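Local structure of paenibacillus xanthan lyase (Paenibacillus, 6F2P) at residues A[369-374]-A[386-391]; A[407-412]-A[471-476]; A[43-48]-A[95-100]. The protein cleaves the polysaccharide xanthan, probably by beta-elimination as in other family 8 polysaccharide lyases. All coordinates share one frame; numbering follows the deposited sequence.

Contact 1: A[369-374]-A[386-391]; sequences GMDRAV and MFSSRI
The carboxylate of Asp371 reaches into the 386-391 loop and finds partners there for both oxygens. With CG anti to the carbonyl carbon (chi1 -65°), OD2 accepts the Ser388 hydroxyl on its syn lone pair, OG 2.5 Å from OD2. OD1 forms a salt bridge to Arg390, NH2 to OD1 2.9 Å. The guanidinium stands nearly square to the carboxylate, their planes 88° apart, and a water bridges OD1 to Arg390 NE; Arg390 NH1 bonds to Ser455 O. Ser388 OG also accepts from the backbone N of Arg390 at 3.0 Å and lies above one face of that guanidinium, toward its rim. The side chains of Ile391 and Asp371 pass each other pointing opposite ways, CG1 lying against the carboxylate, while Ile391 CD1 reaches the CA of Met370 at 3.5 Å. With an alanine for Asp371 the carboxylate is gone, and Arg390 is likely to lose its charge partner and the Ser388 hydroxyl its acceptor. On the backbone side, Asp371 O takes Met386 N at 3.2 Å and Arg372 NH1 from above the carbonyl plane; NH1 also makes a weak bond to Met386 O, and NE goes to Met279 O. Asp371 and Arg372 face Phe367 in a G1 beta bulge, and Ser388 heads an ST turn, so the carboxylate links a bulge at the start of strand 372-377 to the turn beyond strand 380-385 in the super-sandwich domain.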
loop_
_atom_site.group_PDB
_atom_site.type_symbol
_atom_site.label_atom_id
_atom_site.label_comp_id
_atom_site.label_asym_id
_atom_site.label_seq_id
_atom_site.Cartn_x
_atom_site.Cartn_y
_atom_site.Cartn_z
ATOM N N GLY A 369 2.849 -0.512 -1.952
ATOM C CA GLY A 369 3.139 -1.529 -2.946
ATOM C C GLY A 369 3.781 -2.790 -2.384
ATOM O O GLY A 369 3.830 -3.817 -3.061
ATOM N N MET A 370 4.270 -2.723 -1.149
ATOM C CA MET A 370 4.900 -3.882 -0.536
ATOM C C MET A 370 4.530 -4.060 0.935
ATOM O O MET A 370 5.275 -4.684 1.696
ATOM C CB MET A 370 6.415 -3.798 -0.687
ATOM C CG MET A 370 7.030 -2.657 0.079
ATOM S SD MET A 370 8.782 -2.522 -0.281
ATOM C CE MET A 370 9.238 -1.151 0.759
ATOM N N ASP A 371 3.382 -3.520 1.331
ATOM C CA ASP A 371 2.906 -3.626 2.712
ATOM C C ASP A 371 3.967 -3.275 3.761
ATOM O O ASP A 371 4.223 -4.059 4.676
ATOM C CB ASP A 371 2.334 -5.021 2.982
ATOM C CG ASP A 371 1.080 -5.314 2.157
ATOM O OD1 ASP A 371 0.492 -4.361 1.582
ATOM O OD2 ASP A 371 0.686 -6.505 2.094
ATOM N N ARG A 372 4.587 -2.107 3.614
ATOM C CA ARG A 372 5.599 -1.651 4.566
ATOM C C ARG A 372 5.364 -0.193 4.925
ATOM O O ARG A 372 4.709 0.543 4.187
ATOM C CB ARG A 372 7.010 -1.808 3.995
ATOM C CG ARG A 372 7.422 -3.239 3.719
ATOM C CD ARG A 372 7.637 -4.011 5.012
ATOM N NE ARG A 372 8.325 -5.285 4.791
ATOM C CZ ARG A 372 7.712 -6.454 4.627
ATOM N NH1 ARG A 372 6.382 -6.527 4.661
ATOM N NH2 ARG A 372 8.430 -7.554 4.432
ATOM N N ALA A 373 5.912 0.224 6.058
ATOM C CA ALA A 373 5.803 1.614 6.487
ATOM C C ALA A 373 7.046 2.005 7.282
ATOM O O ALA A 373 7.654 1.167 7.966
ATOM C CB ALA A 373 4.549 1.821 7.322
ATOM N N VAL A 374 7.429 3.274 7.179
ATOM C CA VAL A 374 8.564 3.786 7.935
ATOM C C VAL A 374 8.232 5.121 8.591
ATOM O O VAL A 374 7.716 6.039 7.941
ATOM C CB VAL A 374 9.817 3.953 7.053
ATOM C CG1 VAL A 374 10.944 4.579 7.846
ATOM C CG2 VAL A 374 10.254 2.616 6.507
ATOM N N MET A 386 4.323 -5.874 7.320
ATOM C CA MET A 386 3.032 -6.524 7.234
ATOM C C MET A 386 2.977 -7.466 6.038
ATOM O O MET A 386 3.902 -7.512 5.225
ATOM C CB MET A 386 1.937 -5.467 7.069
ATOM C CG MET A 386 1.904 -4.425 8.160
ATOM S SD MET A 386 0.792 -3.055 7.788
ATOM C CE MET A 386 1.783 -2.082 6.647
ATOM N N PHE A 387 1.881 -8.210 5.935
ATOM C CA PHE A 387 1.566 -8.910 4.702
ATOM C C PHE A 387 0.060 -9.019 4.508
ATOM O O PHE A 387 -0.712 -8.796 5.438
ATOM C CB PHE A 387 2.302 -10.258 4.590
ATOM C CG PHE A 387 1.632 -11.406 5.299
ATOM C CD1 PHE A 387 1.784 -11.588 6.665
ATOM C CD2 PHE A 387 0.907 -12.345 4.584
ATOM C CE1 PHE A 387 1.187 -12.666 7.314
ATOM C CE2 PHE A 387 0.315 -13.427 5.225
ATOM C CZ PHE A 387 0.459 -13.583 6.591
ATOM N N SER A 388 -0.349 -9.320 3.284
ATOM C CA SER A 388 -1.755 -9.297 2.924
ATOM C C SER A 388 -2.006 -10.354 1.873
ATOM O O SER A 388 -1.200 -11.258 1.689
ATOM C CB SER A 388 -2.117 -7.932 2.346
ATOM O OG SER A 388 -1.362 -7.668 1.171
ATOM N N SER A 389 -3.117 -10.224 1.164
ATOM C CA SER A 389 -3.392 -11.105 0.045
ATOM C C SER A 389 -2.604 -10.667 -1.189
ATOM O O SER A 389 -2.698 -11.298 -2.244
ATOM C CB SER A 389 -4.881 -11.107 -0.267
ATOM O OG SER A 389 -5.297 -9.814 -0.661
ATOM N N ARG A 390 -1.838 -9.586 -1.057
ATOM C CA ARG A 390 -1.007 -9.095 -2.153
ATOM C C ARG A 390 0.486 -9.373 -1.936
ATOM O O ARG A 390 1.259 -9.472 -2.893
ATOM C CB ARG A 390 -1.186 -7.594 -2.327
ATOM C CG ARG A 390 -2.595 -7.132 -2.573
ATOM C CD ARG A 390 -2.630 -5.612 -2.571
ATOM N NE ARG A 390 -2.129 -5.070 -1.311
ATOM C CZ ARG A 390 -2.882 -4.824 -0.243
ATOM N NH1 ARG A 390 -4.191 -5.062 -0.265
ATOM N NH2 ARG A 390 -2.321 -4.336 0.854
ATOM N N ILE A 391 0.876 -9.486 -0.670
ATOM C CA ILE A 391 2.273 -9.591 -0.290
ATOM C C ILE A 391 2.471 -10.778 0.639
ATOM O O ILE A 391 1.733 -10.929 1.618
ATOM C CB ILE A 391 2.721 -8.321 0.445
ATOM C CG1 ILE A 391 2.709 -7.120 -0.503
ATOM C CG2 ILE A 391 4.091 -8.514 1.063
ATOM C CD1 ILE A 391 3.833 -7.116 -1.507
HETATM O O HOH W 1 0.569 -4.172 -1.055
#

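Contact 2: A[407-412]-A[471-476]; sequences TGDGMT and MELHTV
Met471 sends a fully extended side chain off its strand and lays the thioether against the backbone of the 407-412 turn. With CG anti to the backbone N (chi1 173°) and the rest of the chain straight, SD comes to 3.6 Å from Gly410 N, and the methyl CE goes on to meet Gly408 O at 3.5 Å. The sulfur and methyl thus lie along a tight turn rather than against another side chain. That turn is an inverse gamma turn centred on Asp409, closed by a weak bond from Gly410 N to Gly408 O. Gly410 has a positive phi (65°), and a CB there would point at Met471, so the absence of a side chain lets the sulfur come close.

Two residues on, Leu473 faces the same way and offers CD1 to the carboxylate carbon CG of Asp409, a loose approach at 4.5 Å. No direct hydrogen bond joins the segments. Instead a water donates to Asp409 OD2 and accepts from Thr475 OG1, its oxygen 2.8 Å from OG1. The carboxylate is held mainly from outside, OD2 by His406 ND1 and OD1 by Gln446 NE2, so both of its oxygens have partners.

Gly410 and Met411 form a G1 beta bulge opposite Ser385, where strand 411-415 joins the edge of the four-stranded sheet. Strand 466-474 belongs to the nine-stranded sheet, next to 481-488, whose Trp486 also touches Met471; Asp409 and Leu473 both lean on strand 439-441, through Val440 and Thr439.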
loop_
_atom_site.group_PDB
_atom_site.type_symbol
_atom_site.label_atom_id
_atom_site.label_comp_id
_atom_site.label_asym_id
_atom_site.label_seq_id
_atom_site.Cartn_x
_atom_site.Cartn_y
_atom_site.Cartn_z
ATOM N N THR A 407 8.206 -12.984 10.528
ATOM C CA THR A 407 8.837 -11.716 10.156
ATOM C C THR A 407 7.898 -10.735 9.435
ATOM O O THR A 407 8.243 -9.566 9.250
ATOM C CB THR A 407 10.128 -11.923 9.316
ATOM O OG1 THR A 407 9.849 -12.747 8.178
ATOM C CG2 THR A 407 11.219 -12.570 10.151
ATOM N N GLY A 408 6.720 -11.211 9.033
ATOM C CA GLY A 408 5.722 -10.371 8.389
ATOM C C GLY A 408 4.422 -10.269 9.182
ATOM O O GLY A 408 3.413 -9.775 8.681
ATOM N N ASP A 409 4.443 -10.726 10.430
ATOM C CA ASP A 409 3.225 -10.835 11.227
ATOM C C ASP A 409 2.921 -9.538 11.964
ATOM O O ASP A 409 2.614 -9.543 13.157
ATOM C CB ASP A 409 3.357 -11.981 12.233
ATOM C CG ASP A 409 3.152 -13.340 11.601
ATOM O OD1 ASP A 409 3.141 -13.435 10.351
ATOM O OD2 ASP A 409 3.007 -14.321 12.362
ATOM N N GLY A 410 2.994 -8.425 11.247
ATOM C CA GLY A 410 2.883 -7.133 11.882
ATOM C C GLY A 410 4.065 -6.932 12.811
ATOM O O GLY A 410 3.903 -6.540 13.964
ATOM N N MET A 411 5.262 -7.204 12.308
ATOM C CA MET A 411 6.470 -7.037 13.102
ATOM C C MET A 411 6.887 -5.581 13.122
ATOM O O MET A 411 6.763 -4.882 12.123
ATOM C CB MET A 411 7.605 -7.884 12.535
ATOM C CG MET A 411 8.873 -7.862 13.367
ATOM S SD MET A 411 10.190 -8.782 12.555
ATOM C CE MET A 411 11.578 -8.378 13.628
ATOM N N THR A 412 7.393 -5.128 14.262
ATOM C CA THR A 412 7.857 -3.756 14.385
ATOM C C THR A 412 9.358 -3.697 14.650
ATOM O O THR A 412 9.888 -4.446 15.477
ATOM C CB THR A 412 7.105 -3.011 15.503
ATOM O OG1 THR A 412 7.388 -3.625 16.765
ATOM C CG2 THR A 412 5.626 -3.092 15.260
ATOM N N MET A 471 -3.229 -3.732 9.903
ATOM C CA MET A 471 -3.154 -5.040 9.286
ATOM C C MET A 471 -4.193 -5.945 9.911
ATOM O O MET A 471 -4.219 -6.118 11.131
ATOM C CB MET A 471 -1.769 -5.632 9.526
ATOM C CG MET A 471 -1.608 -7.065 9.084
ATOM S SD MET A 471 0.078 -7.642 9.359
ATOM C CE MET A 471 -0.091 -9.360 8.860
ATOM N N GLU A 472 -5.064 -6.513 9.087
ATOM C CA GLU A 472 -5.865 -7.637 9.541
ATOM C C GLU A 472 -5.037 -8.912 9.378
ATOM O O GLU A 472 -4.880 -9.445 8.276
ATOM C CB GLU A 472 -7.185 -7.742 8.782
ATOM C CG GLU A 472 -8.098 -8.828 9.330
ATOM C CD GLU A 472 -9.517 -8.723 8.804
ATOM O OE1 GLU A 472 -9.716 -8.068 7.759
ATOM O OE2 GLU A 472 -10.433 -9.293 9.437
ATOM N N LEU A 473 -4.476 -9.376 10.485
ATOM C CA LEU A 473 -3.686 -10.587 10.479
ATOM C C LEU A 473 -4.576 -11.805 10.315
ATOM O O LEU A 473 -5.645 -11.884 10.908
ATOM C CB LEU A 473 -2.910 -10.703 11.789
ATOM C CG LEU A 473 -2.233 -12.056 12.018
ATOM C CD1 LEU A 473 -1.178 -12.310 10.948
ATOM C CD2 LEU A 473 -1.615 -12.129 13.406
ATOM N N HIS A 474 -4.141 -12.741 9.486
ATOM C CA HIS A 474 -4.682 -14.090 9.511
ATOM C C HIS A 474 -3.559 -15.055 9.179
ATOM O O HIS A 474 -3.259 -15.279 8.005
ATOM C CB HIS A 474 -5.809 -14.269 8.505
ATOM C CG HIS A 474 -6.418 -15.637 8.544
ATOM N ND1 HIS A 474 -7.180 -16.144 7.511
ATOM C CD2 HIS A 474 -6.373 -16.602 9.490
ATOM C CE1 HIS A 474 -7.576 -17.366 7.824
ATOM N NE2 HIS A 474 -7.099 -17.671 9.017
ATOM N N THR A 475 -2.932 -15.594 10.221
ATOM C CA THR A 475 -1.820 -16.526 10.082
ATOM C C THR A 475 -2.167 -17.638 9.104
ATOM O O THR A 475 -3.241 -18.236 9.203
ATOM C CB THR A 475 -1.459 -17.142 11.448
ATOM O OG1 THR A 475 -1.370 -16.101 12.432
ATOM C CG2 THR A 475 -0.124 -17.868 11.372
ATOM N N VAL A 476 -1.287 -17.912 8.144
ATOM C CA VAL A 476 -1.620 -18.941 7.161
ATOM C C VAL A 476 -1.500 -20.322 7.795
ATOM O O VAL A 476 -0.581 -20.581 8.574
ATOM C CB VAL A 476 -0.826 -18.821 5.830
ATOM C CG1 VAL A 476 -0.487 -17.370 5.533
ATOM C CG2 VAL A 476 0.418 -19.642 5.868
HETATM O O HOH W 2 0.909 -14.939 13.634
#

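Contact 3: A[43-48]-A[95-100]; sequences GYWDSM and AALKAD
Trp45 swings its indole out from the helix with CG anti to the backbone N (chi1 -167°), while Asp100 holds CG beside its own backbone N (chi1 -81°), and the two groups meet at the ring's pyrrole edge. NE1 donates to OD2 over 2.7 Å in an almost straight bond, 174° at the hydrogen, with OD2 lying in the indole plane and accepting the bond on its anti lone pair. The carboxylate itself is turned well out of the indole plane. One face of the indole is covered by Leu97: CD1 sits 3.9 Å from the centroid of the five-membered ring in a CH-pi contact over the face. The benzo edge is met by Ala96, its CB 3.8 Å from CZ2.

The pairing joins the end of helix 28-46 to the beginning of helix 95-111 within the N-terminal alpha-helical domain, which in family 8 lyases is an alpha/alpha toroid; helix 68-85 also takes part, its Met80 touching both Trp45 and Leu97. A lesser contact comes from Met48, whose extended chain brings CE to 3.6 Å from the backbone O of Asp100, with Met48 SD more loosely near Asp100 CB. Lys50 lies close by, touching the side chain of Asp100 and donating its NZ to the backbone oxygens of Trp45 and Met48.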
loop_
_atom_site.group_PDB
_atom_site.type_symbol
_atom_site.label_atom_id
_atom_site.label_comp_id
_atom_site.label_asym_id
_atom_site.label_seq_id
_atom_site.Cartn_x
_atom_site.Cartn_y
_atom_site.Cartn_z
ATOM N N GLY A 43 47.533 -16.359 -0.706
ATOM C CA GLY A 43 46.788 -17.544 -0.326
ATOM C C GLY A 43 46.470 -18.480 -1.486
ATOM O O GLY A 43 46.817 -19.673 -1.465
ATOM N N TYR A 44 45.803 -17.942 -2.501
ATOM C CA TYR A 44 45.365 -18.757 -3.626
ATOM C C TYR A 44 46.535 -19.129 -4.517
ATOM O O TYR A 44 46.482 -20.135 -5.227
ATOM C CB TYR A 44 44.271 -18.041 -4.419
ATOM C CG TYR A 44 42.978 -17.929 -3.644
ATOM C CD1 TYR A 44 42.398 -19.052 -3.076
ATOM C CD2 TYR A 44 42.343 -16.703 -3.467
ATOM C CE1 TYR A 44 41.228 -18.964 -2.359
ATOM C CE2 TYR A 44 41.162 -16.609 -2.752
ATOM C CZ TYR A 44 40.613 -17.746 -2.199
ATOM O OH TYR A 44 39.441 -17.681 -1.485
ATOM N N TRP A 45 47.588 -18.315 -4.487
ATOM C CA TRP A 45 48.791 -18.619 -5.254
ATOM C C TRP A 45 49.452 -19.852 -4.627
ATOM O O TRP A 45 49.904 -20.773 -5.319
ATOM C CB TRP A 45 49.752 -17.426 -5.247
ATOM C CG TRP A 45 50.850 -17.536 -6.259
ATOM C CD1 TRP A 45 50.913 -18.403 -7.314
ATOM C CD2 TRP A 45 52.047 -16.749 -6.317
ATOM N NE1 TRP A 45 52.072 -18.204 -8.026
ATOM C CE2 TRP A 45 52.787 -17.194 -7.434
ATOM C CE3 TRP A 45 52.563 -15.715 -5.535
ATOM C CZ2 TRP A 45 54.021 -16.640 -7.785
ATOM C CZ3 TRP A 45 53.791 -15.168 -5.885
ATOM C CH2 TRP A 45 54.506 -15.635 -6.999
ATOM N N ASP A 46 49.477 -19.861 -3.301
ATOM C CA ASP A 46 50.062 -20.947 -2.547
ATOM C C ASP A 46 49.311 -22.246 -2.769
ATOM O O ASP A 46 49.926 -23.293 -2.916
ATOM C CB ASP A 46 50.102 -20.595 -1.057
ATOM C CG ASP A 46 51.182 -19.577 -0.731
ATOM O OD1 ASP A 46 52.055 -19.335 -1.602
ATOM O OD2 ASP A 46 51.163 -19.024 0.389
ATOM N N SER A 47 47.985 -22.187 -2.795
ATOM C CA SER A 47 47.187 -23.403 -2.937
ATOM C C SER A 47 46.992 -23.809 -4.387
ATOM O O SER A 47 46.378 -24.830 -4.666
ATOM C CB SER A 47 45.824 -23.238 -2.275
ATOM O OG SER A 47 45.160 -22.087 -2.769
ATOM N N MET A 48 47.511 -23.017 -5.315
ATOM C CA MET A 48 47.262 -23.283 -6.723
ATOM C C MET A 48 47.972 -24.547 -7.225
ATOM O O MET A 48 49.120 -24.819 -6.879
ATOM C CB MET A 48 47.653 -22.076 -7.584
ATOM C CG MET A 48 47.265 -22.227 -9.053
ATOM S SD MET A 48 47.676 -20.802 -10.076
ATOM C CE MET A 48 46.910 -21.267 -11.623
ATOM N N ALA A 95 56.658 -11.252 -11.558
ATOM C CA ALA A 95 56.706 -11.949 -12.845
ATOM C C ALA A 95 56.233 -13.384 -12.757
ATOM O O ALA A 95 55.598 -13.891 -13.685
ATOM C CB ALA A 95 58.101 -11.898 -13.429
ATOM N N ALA A 96 56.555 -14.042 -11.647
ATOM C CA ALA A 96 56.153 -15.427 -11.451
ATOM C C ALA A 96 54.641 -15.493 -11.265
ATOM O O ALA A 96 53.980 -16.368 -11.822
ATOM C CB ALA A 96 56.869 -16.020 -10.263
ATOM N N LEU A 97 54.105 -14.553 -10.486
ATOM C CA LEU A 97 52.659 -14.403 -10.305
ATOM C C LEU A 97 51.968 -14.215 -11.652
ATOM O O LEU A 97 51.026 -14.937 -11.975
ATOM C CB LEU A 97 52.359 -13.210 -9.396
ATOM C CG LEU A 97 50.903 -12.986 -8.990
ATOM C CD1 LEU A 97 50.340 -14.269 -8.420
ATOM C CD2 LEU A 97 50.802 -11.851 -7.974
ATOM N N LYS A 98 52.455 -13.247 -12.429
ATOM C CA LYS A 98 51.964 -12.995 -13.784
ATOM C C LYS A 98 51.897 -14.284 -14.603
ATOM O O LYS A 98 50.857 -14.615 -15.178
ATOM C CB LYS A 98 52.853 -11.964 -14.492
ATOM C CG LYS A 98 52.560 -11.776 -15.985
ATOM C CD LYS A 98 53.441 -10.681 -16.592
ATOM C CE LYS A 98 54.331 -11.216 -17.719
ATOM N NZ LYS A 98 53.729 -11.037 -19.080
ATOM N N ALA A 99 53.006 -15.017 -14.630
ATOM C CA ALA A 99 53.089 -16.244 -15.416
ATOM C C ALA A 99 52.064 -17.269 -14.960
ATOM O O ALA A 99 51.448 -17.943 -15.783
ATOM C CB ALA A 99 54.496 -16.825 -15.356
ATOM N N ASP A 100 51.879 -17.384 -13.649
ATOM C CA ASP A 100 50.947 -18.368 -13.112
ATOM C C ASP A 100 49.497 -17.991 -13.401
ATOM O O ASP A 100 48.666 -18.857 -13.703
ATOM C CB ASP A 100 51.183 -18.590 -11.619
ATOM C CG ASP A 100 52.346 -19.538 -11.352
ATOM O OD1 ASP A 100 52.643 -20.363 -12.244
ATOM O OD2 ASP A 100 52.959 -19.457 -10.264
#

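How the contacts relate
From the N terminus, contact 3 comes first: it closes a 46-residue loop that carries helix 68-85, within the helical domain. Contact 1 follows, fastening the two ends of the short hairpin made by strands 372-377 and 380-385. Contact 2 then closes a 58-residue excursion from the edge strand 411-415 to strand 466-474. The three follow in series, with no nesting or crossing. Contacts 1 and 2 share the super-sandwich domain and touch: Met386 CB lies 3.7 Å from Met471 SD, and the Phe387 ring packs on Gly408 and Asp409. Contact 3 stands apart, its centre about 51 Å from that of contact 1 and about 53 Å from that of contact 2.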